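Side-chain contacts in ATP-dependent DNA helicase PIF1 (Candida albicans, PDB 7OTJ), which couples ATP hydrolysis to 5'-3' DNA unwinding and probably resolves G-quadruplexes and maintains mitochondrial and nuclear genome stability: residues Q8-V11 with L12-L16; A94-R97 with W98-R102; S174-K177 with E178-R182. All coordinates share one frame; numbering follows the deposited sequence.

Contact 1 of 3, residues Q8-V11 with L12-L16. With ADP (adenosine-5'-diphosphate), chain E.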
# COMPACT_ATOMS: atom_id res chain seq x y z
N GLN A 8 12.30 -6.94 18.47
CA GLN A 8 11.11 -6.12 18.28
C GLN A 8 10.79 -5.32 19.53
O GLN A 8 10.42 -4.14 19.45
CB GLN A 8 9.92 -6.99 17.89
CG GLN A 8 9.96 -7.49 16.44
CD GLN A 8 8.85 -8.49 16.15
OE1 GLN A 8 8.54 -9.36 16.96
NE2 GLN A 8 8.24 -8.36 14.98
N GLU A 9 10.93 -5.93 20.71
CA GLU A 9 10.70 -5.21 21.95
C GLU A 9 11.69 -4.06 22.12
O GLU A 9 11.33 -2.99 22.62
CB GLU A 9 10.77 -6.16 23.15
CG GLU A 9 9.59 -7.11 23.30
CD GLU A 9 8.33 -6.42 23.79
OE1 GLU A 9 8.44 -5.29 24.32
OE2 GLU A 9 7.23 -7.00 23.64
N TYR A 10 12.95 -4.28 21.72
CA TYR A 10 13.96 -3.23 21.89
C TYR A 10 13.64 -2.01 21.04
O TYR A 10 13.79 -0.87 21.50
CB TYR A 10 15.34 -3.78 21.55
CG TYR A 10 16.44 -2.75 21.61
CD1 TYR A 10 17.03 -2.39 22.82
CD2 TYR A 10 16.90 -2.13 20.45
CE1 TYR A 10 18.03 -1.45 22.87
CE2 TYR A 10 17.90 -1.18 20.50
CZ TYR A 10 18.46 -0.85 21.71
OH TYR A 10 19.47 0.10 21.75
N VAL A 11 13.19 -2.22 19.80
CA VAL A 11 12.76 -1.12 18.94
C VAL A 11 11.59 -0.39 19.58
O VAL A 11 11.58 0.84 19.68
CB VAL A 11 12.40 -1.64 17.54
CG1 VAL A 11 11.98 -0.49 16.62
CG2 VAL A 11 13.56 -2.43 16.94
N LEU A 12 10.56 -1.15 19.98
CA LEU A 12 9.41 -0.55 20.65
C LEU A 12 9.84 0.29 21.85
O LEU A 12 9.33 1.39 22.06
CB LEU A 12 8.45 -1.65 21.08
CG LEU A 12 7.27 -1.22 21.97
CD1 LEU A 12 6.35 -0.28 21.21
CD2 LEU A 12 6.51 -2.44 22.45
N LYS A 13 10.81 -0.22 22.63
CA LYS A 13 11.33 0.52 23.78
C LYS A 13 11.92 1.85 23.36
O LYS A 13 11.70 2.88 24.01
CB LYS A 13 12.37 -0.32 24.51
CG LYS A 13 13.11 0.39 25.64
CD LYS A 13 14.22 -0.49 26.21
CE LYS A 13 15.07 0.25 27.23
NZ LYS A 13 14.29 0.62 28.44
N GLN A 14 12.69 1.86 22.27
CA GLN A 14 13.30 3.10 21.80
C GLN A 14 12.25 4.08 21.31
O GLN A 14 12.32 5.28 21.61
CB GLN A 14 14.31 2.80 20.69
CG GLN A 14 15.38 1.80 21.08
CD GLN A 14 16.26 2.31 22.19
OE1 GLN A 14 16.60 3.50 22.23
NE2 GLN A 14 16.63 1.43 23.11
N VAL A 15 11.27 3.59 20.55
CA VAL A 15 10.23 4.48 20.02
C VAL A 15 9.47 5.13 21.16
O VAL A 15 9.19 6.33 21.13
CB VAL A 15 9.31 3.71 19.07
CG1 VAL A 15 8.18 4.61 18.59
CG2 VAL A 15 10.10 3.18 17.88
N LEU A 16 9.12 4.36 22.20
CA LEU A 16 8.39 4.91 23.33
C LEU A 16 9.22 5.87 24.16
O LEU A 16 8.65 6.60 24.99
CB LEU A 16 7.87 3.77 24.22
CG LEU A 16 6.87 2.80 23.60
CD1 LEU A 16 6.44 1.76 24.62
CD2 LEU A 16 5.66 3.53 23.03
PB ADP E . 7.73 -6.82 7.34
O1B ADP E . 9.13 -6.59 7.87
O2B ADP E . 6.78 -5.65 7.52
O3B ADP E . 7.68 -7.46 5.97
PA ADP E . 5.54 -8.20 8.53
O1A ADP E . 5.16 -7.37 9.73
O2A ADP E . 4.74 -8.09 7.25
O3A ADP E . 7.12 -7.98 8.27
O5' ADP E . 5.55 -9.75 8.94
C5' ADP E . 5.41 -10.76 7.95
C4' ADP E . 4.87 -12.01 8.61
O4' ADP E . 5.67 -12.34 9.74
C3' ADP E . 3.46 -11.78 9.10
O3' ADP E . 2.60 -12.77 8.54
C2' ADP E . 3.51 -11.95 10.61
O2' ADP E . 2.40 -12.73 11.06
C1' ADP E . 4.83 -12.66 10.85
N9 ADP E . 5.47 -12.18 12.09
C8 ADP E . 5.91 -10.93 12.30
N7 ADP E . 6.45 -10.80 13.54
C5 ADP E . 6.34 -12.00 14.14
C6 ADP E . 6.71 -12.57 15.46
N6 ADP E . 7.30 -11.81 16.41
N1 ADP E . 6.42 -13.87 15.69
C2 ADP E . 5.83 -14.64 14.75
N3 ADP E . 5.47 -14.19 13.54
C4 ADP E . 5.69 -12.90 13.18

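Contact 2 of 3, residues A94-R97 with W98-R102. With PO4 (phosphate ion), chain P.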
# COMPACT_ATOMS: atom_id res chain seq x y z
N ALA A 94 -6.60 19.32 7.71
CA ALA A 94 -5.20 18.92 7.64
C ALA A 94 -4.30 19.87 8.42
O ALA A 94 -3.32 19.44 9.04
CB ALA A 94 -4.74 18.84 6.19
N PHE A 95 -4.62 21.16 8.41
CA PHE A 95 -3.82 22.11 9.17
C PHE A 95 -3.89 21.80 10.66
O PHE A 95 -2.87 21.84 11.36
CB PHE A 95 -4.28 23.54 8.89
CG PHE A 95 -3.54 24.57 9.70
CD1 PHE A 95 -2.17 24.73 9.55
CD2 PHE A 95 -4.21 25.38 10.59
CE1 PHE A 95 -1.49 25.68 10.29
CE2 PHE A 95 -3.54 26.33 11.33
CZ PHE A 95 -2.17 26.49 11.17
N THR A 96 -5.08 21.46 11.17
CA THR A 96 -5.19 21.08 12.57
C THR A 96 -4.39 19.81 12.85
O THR A 96 -3.68 19.73 13.86
CB THR A 96 -6.67 20.89 12.95
OG1 THR A 96 -7.37 22.14 12.81
CG2 THR A 96 -6.80 20.41 14.38
N ARG A 97 -4.46 18.84 11.94
CA ARG A 97 -3.76 17.58 12.13
C ARG A 97 -2.25 17.79 12.17
O ARG A 97 -1.54 17.12 12.94
CB ARG A 97 -4.14 16.60 11.02
CG ARG A 97 -3.54 15.22 11.16
CD ARG A 97 -4.07 14.32 10.08
NE ARG A 97 -4.01 14.97 8.78
CZ ARG A 97 -4.54 14.49 7.67
NH1 ARG A 97 -5.18 13.33 7.66
NH2 ARG A 97 -4.44 15.19 6.54
N TRP A 98 -1.74 18.71 11.36
CA TRP A 98 -0.32 19.03 11.39
C TRP A 98 0.10 19.59 12.75
O TRP A 98 1.25 19.40 13.17
CB TRP A 98 0.04 20.02 10.28
CG TRP A 98 0.48 19.38 9.01
CD1 TRP A 98 -0.19 19.38 7.82
CD2 TRP A 98 1.70 18.66 8.79
NE1 TRP A 98 0.54 18.70 6.86
CE2 TRP A 98 1.70 18.25 7.44
CE3 TRP A 98 2.79 18.32 9.60
CZ2 TRP A 98 2.75 17.52 6.88
CZ3 TRP A 98 3.82 17.60 9.04
CH2 TRP A 98 3.80 17.20 7.70
N ARG A 99 -0.79 20.30 13.44
CA ARG A 99 -0.41 20.88 14.72
C ARG A 99 -0.64 19.92 15.89
O ARG A 99 0.10 19.98 16.88
CB ARG A 99 -1.17 22.18 14.97
CG ARG A 99 -0.68 23.34 14.12
CD ARG A 99 -1.42 24.63 14.43
NE ARG A 99 -2.87 24.48 14.29
CZ ARG A 99 -3.72 24.46 15.31
NH1 ARG A 99 -3.31 24.60 16.56
NH2 ARG A 99 -5.02 24.30 15.06
N GLU A 100 -1.61 19.02 15.78
CA GLU A 100 -1.88 18.07 16.85
C GLU A 100 -1.04 16.81 16.77
O GLU A 100 -1.09 15.99 17.70
CB GLU A 100 -3.37 17.68 16.85
CG GLU A 100 -4.33 18.85 17.00
CD GLU A 100 -5.78 18.41 17.08
OE1 GLU A 100 -6.52 18.93 17.94
OE2 GLU A 100 -6.17 17.53 16.27
N THR A 101 -0.26 16.62 15.70
CA THR A 101 0.54 15.41 15.55
C THR A 101 1.78 15.46 16.43
O THR A 101 2.51 16.45 16.44
CB THR A 101 0.95 15.21 14.08
OG1 THR A 101 -0.20 14.86 13.29
CG2 THR A 101 1.97 14.08 13.95
N ARG A 102 2.01 14.38 17.18
CA ARG A 102 3.22 14.24 18.00
C ARG A 102 4.21 13.24 17.44
O ARG A 102 5.42 13.45 17.58
CB ARG A 102 2.85 13.80 19.42
CG ARG A 102 1.96 14.78 20.16
CD ARG A 102 2.65 16.12 20.35
NE ARG A 102 3.88 16.00 21.12
CZ ARG A 102 3.94 15.96 22.44
NH1 ARG A 102 2.84 16.06 23.18
NH2 ARG A 102 5.12 15.81 23.04
P PO4 P . 7.55 13.34 21.72
O1 PO4 P . 7.55 14.07 23.04
O2 PO4 P . 8.98 13.07 21.31
O3 PO4 P . 6.87 14.17 20.66
O4 PO4 P . 6.82 12.03 21.87

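Contact 3 of 3, residues S174-K177 with E178-R182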
# COMPACT_ATOMS: atom_id res chain seq x y z
N SER A 174 18.26 16.10 3.38
CA SER A 174 18.68 16.83 4.57
C SER A 174 17.72 16.58 5.72
O SER A 174 18.14 16.49 6.88
CB SER A 174 18.78 18.32 4.26
OG SER A 174 19.19 19.05 5.40
N ALA A 175 16.43 16.40 5.42
CA ALA A 175 15.45 16.11 6.46
C ALA A 175 15.82 14.84 7.21
O ALA A 175 15.83 14.81 8.44
CB ALA A 175 14.05 15.98 5.85
N TRP A 176 16.13 13.77 6.47
CA TRP A 176 16.50 12.50 7.09
C TRP A 176 17.69 12.67 8.02
O TRP A 176 17.68 12.20 9.16
CB TRP A 176 16.81 11.48 6.00
CG TRP A 176 17.15 10.12 6.49
CD1 TRP A 176 18.36 9.68 6.94
CD2 TRP A 176 16.27 8.99 6.55
NE1 TRP A 176 18.29 8.35 7.30
CE2 TRP A 176 17.01 7.90 7.06
CE3 TRP A 176 14.92 8.79 6.22
CZ2 TRP A 176 16.45 6.65 7.25
CZ3 TRP A 176 14.37 7.54 6.41
CH2 TRP A 176 15.13 6.49 6.92
N LYS A 177 18.73 13.36 7.55
CA LYS A 177 19.99 13.40 8.30
C LYS A 177 19.87 14.18 9.59
O LYS A 177 20.55 13.87 10.57
CB LYS A 177 21.10 13.97 7.41
CG LYS A 177 21.28 13.20 6.12
CD LYS A 177 22.42 13.75 5.29
CE LYS A 177 22.55 12.99 3.97
NZ LYS A 177 23.62 13.55 3.10
N GLU A 178 19.02 15.21 9.63
CA GLU A 178 18.87 15.99 10.84
C GLU A 178 17.80 15.44 11.79
O GLU A 178 17.80 15.81 12.97
CB GLU A 178 18.56 17.46 10.50
CG GLU A 178 17.12 17.71 10.11
CD GLU A 178 16.82 19.18 9.96
OE1 GLU A 178 17.74 20.00 10.13
OE2 GLU A 178 15.65 19.51 9.69
N THR A 179 16.93 14.54 11.32
CA THR A 179 15.86 14.02 12.16
C THR A 179 16.14 12.62 12.70
O THR A 179 15.98 12.38 13.90
CB THR A 179 14.53 14.01 11.40
OG1 THR A 179 14.28 15.29 10.82
CG2 THR A 179 13.40 13.67 12.35
N ILE A 180 16.52 11.69 11.82
CA ILE A 180 16.77 10.31 12.24
C ILE A 180 17.96 10.29 13.19
O ILE A 180 19.07 10.71 12.83
CB ILE A 180 17.00 9.41 11.02
CG1 ILE A 180 15.75 9.36 10.15
CG2 ILE A 180 17.42 8.00 11.44
CD1 ILE A 180 14.53 8.84 10.87
N GLN A 181 17.73 9.83 14.41
CA GLN A 181 18.78 9.80 15.42
C GLN A 181 19.40 8.42 15.61
O GLN A 181 20.50 8.32 16.16
CB GLN A 181 18.24 10.31 16.76
CG GLN A 181 17.52 11.64 16.65
CD GLN A 181 17.00 12.10 17.99
OE1 GLN A 181 15.83 11.88 18.33
NE2 GLN A 181 17.86 12.74 18.78
N ARG A 182 18.71 7.37 15.19
CA ARG A 182 19.16 6.02 15.46
C ARG A 182 18.60 5.11 14.38
O ARG A 182 17.50 5.35 13.86
CB ARG A 182 18.71 5.55 16.85
CG ARG A 182 19.57 4.45 17.46
CD ARG A 182 18.80 3.63 18.50
NE ARG A 182 19.69 2.84 19.34
CZ ARG A 182 20.35 1.76 18.94
NH1 ARG A 182 20.28 1.33 17.69
NH2 ARG A 182 21.11 1.10 19.81

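Contact 1 of 3, residues Q8-V11 with L12-L16
Gln14 folds back over one face of the Tyr10 ring, one turn earlier in helix 6-16. Its CG stands 4.2 Å from the ring centroid and 20° off the ring normal, a CH-pi contact offset toward the rim. A bend at chi2 (-64°) then carries the amide across the same ring, its plane 39° from that of the ring, with Gln14 NE2 3.2 Å from Tyr10 CE1. The packed side is apolar: Val11 and Val15 are buried, their CG1 and CG2 lie 4.3 Å apart, and the Val15 N to Val11 O bond of 2.9 Å joins the same two residues. The solvent side has less to hold it. Exposed Glu9 runs beside Leu12 with a single approach, OE1 to CD2 at 3.9 Å, while Lys13 uses only its CB, beside the carbonyls of Glu9 and Tyr10. At the ligand end, Gln8 reads the adenine edge of ADP: ADP N6 donates to Gln8 OE1 at 2.8 Å, and Gln8 NE2 gives a weak bond to ADP N7. Bonds from Ser5 N to Gln8 OE1 and from Gln8 NE2 to Gly30 O fix the amide's orientation. Val11 and Val15 press on Leu34 and Ile38 of helix 31-45 and on strand 21-25, whereas Tyr10 and Gln14 rest on Ile184 of strand 182-186.

Contact 2 of 3, residues A94-R97 with W98-R102
Arg99 crosses the ring of Phe95 near the end of helix 92-100, and this and the other side-chain contacts here are mainly van der Waals packing. Arg99 NE lies over one ring face, 3.6 Å from Phe95 CE2, with ring and guanidinium planes 43° apart; a turn at chi3 (-55°) directs the guanidinium back toward Thr96. Glu100 runs alongside Thr96, its OE2 3.5 Å from Thr96 CG2. The methyl meets the carboxylate because Thr96 OG1 is turned to Lys92 O in the preceding turn.

Hydrogen bonds form the second group. Trp98 N donates to Ala94 O at 2.9 Å. Thr96 O accepts from both Glu100 N and Arg99 N. At the helix end, Thr101 OG1 donates to Arg97 O at 2.7 Å, supplementing a weak bond from Thr101 N just where the backbone leaves helical geometry. Beyond it, Arg102 NH2 gives a weak hydrogen bond to O3 of a phosphate, probably from the crystallisation liquor, and has the phosphate O1 at 3.0 Å.

Trp98 is buried against Leu120, Ala124 and Leu127 of helix 114-128 and Ile88 of helix 81-90, with NE1 bonded to Ala72 O, while Arg97 and Thr101 touch Phe71 of helix 68-72.

Contact 3 of 3, residues S174-K177 with E178-R182
Ile180 lies over the indole of Trp176 at the C-terminal end of helix 174-179, a short helix of the P-loop-type helicase domain that leads into strand 182-186 of its parallel sheet. Trp176, Ile180 and Glu178 bury the most surface here. The first two form a CH-pi contact: Ile180 CG1 is 3.7 Å from the centroid of the five-membered ring and 15° off its normal, hence over the face. Trp176 has CG opposite its backbone N, which brings the indole along the helix to where the chain exits. Its ring also meets Phe22 of strand 21-25 edge-to-face and packs on Ala141 of strand 138-143, so the indole joins the helix end to the sheet, while Leu117 of helix 114-128 adds a further contact. The backbone supports this placement, since Ile180 N donates to Trp176 O at 2.9 Å although Ile180 itself has left helical geometry. Glu178 behaves differently. Its aliphatic part lies on the helix backbone, CG being 3.6 Å from Ala175 O, with chi1 at 79° setting CG between the backbone N and the carbonyl carbon. The extended chain delivers OE2 to helix 114-128, where it accepts a hydrogen bond from Asn121 ND2 and forms a salt bridge with Lys125 NZ. Next in sequence, Thr179 turns its hydroxyl back on the helix: OG1 donates to Ala175 O at 2.9 Å, tilted 28° from the carbonyl plane.

Overall arrangement
All three contacts are one-turn side-chain contacts within the PIF1-like helicase domain, but they lie at different distances from the nucleotide. Contact 1 reaches it directly through Gln8, whose side chain is about 10 Å from the bound magnesium ion and about 11 Å from tetrafluoroaluminate. Contact 3 is further back: the side chain of Trp176 is about 14 Å from the bound tetrafluoroaluminate ion and about 11 Å from the side chain of Lys31. Contacts 1 and 3 touch, with Tyr10 OH 2.7 Å from Arg182 NH2, and their centres are 18 Å apart. Contact 2 touches neither, yet helix 114-128 packs against both its helix and that of contact 3; the nearest atom of contact 2 is about 6 Å from the bound nucleic acid.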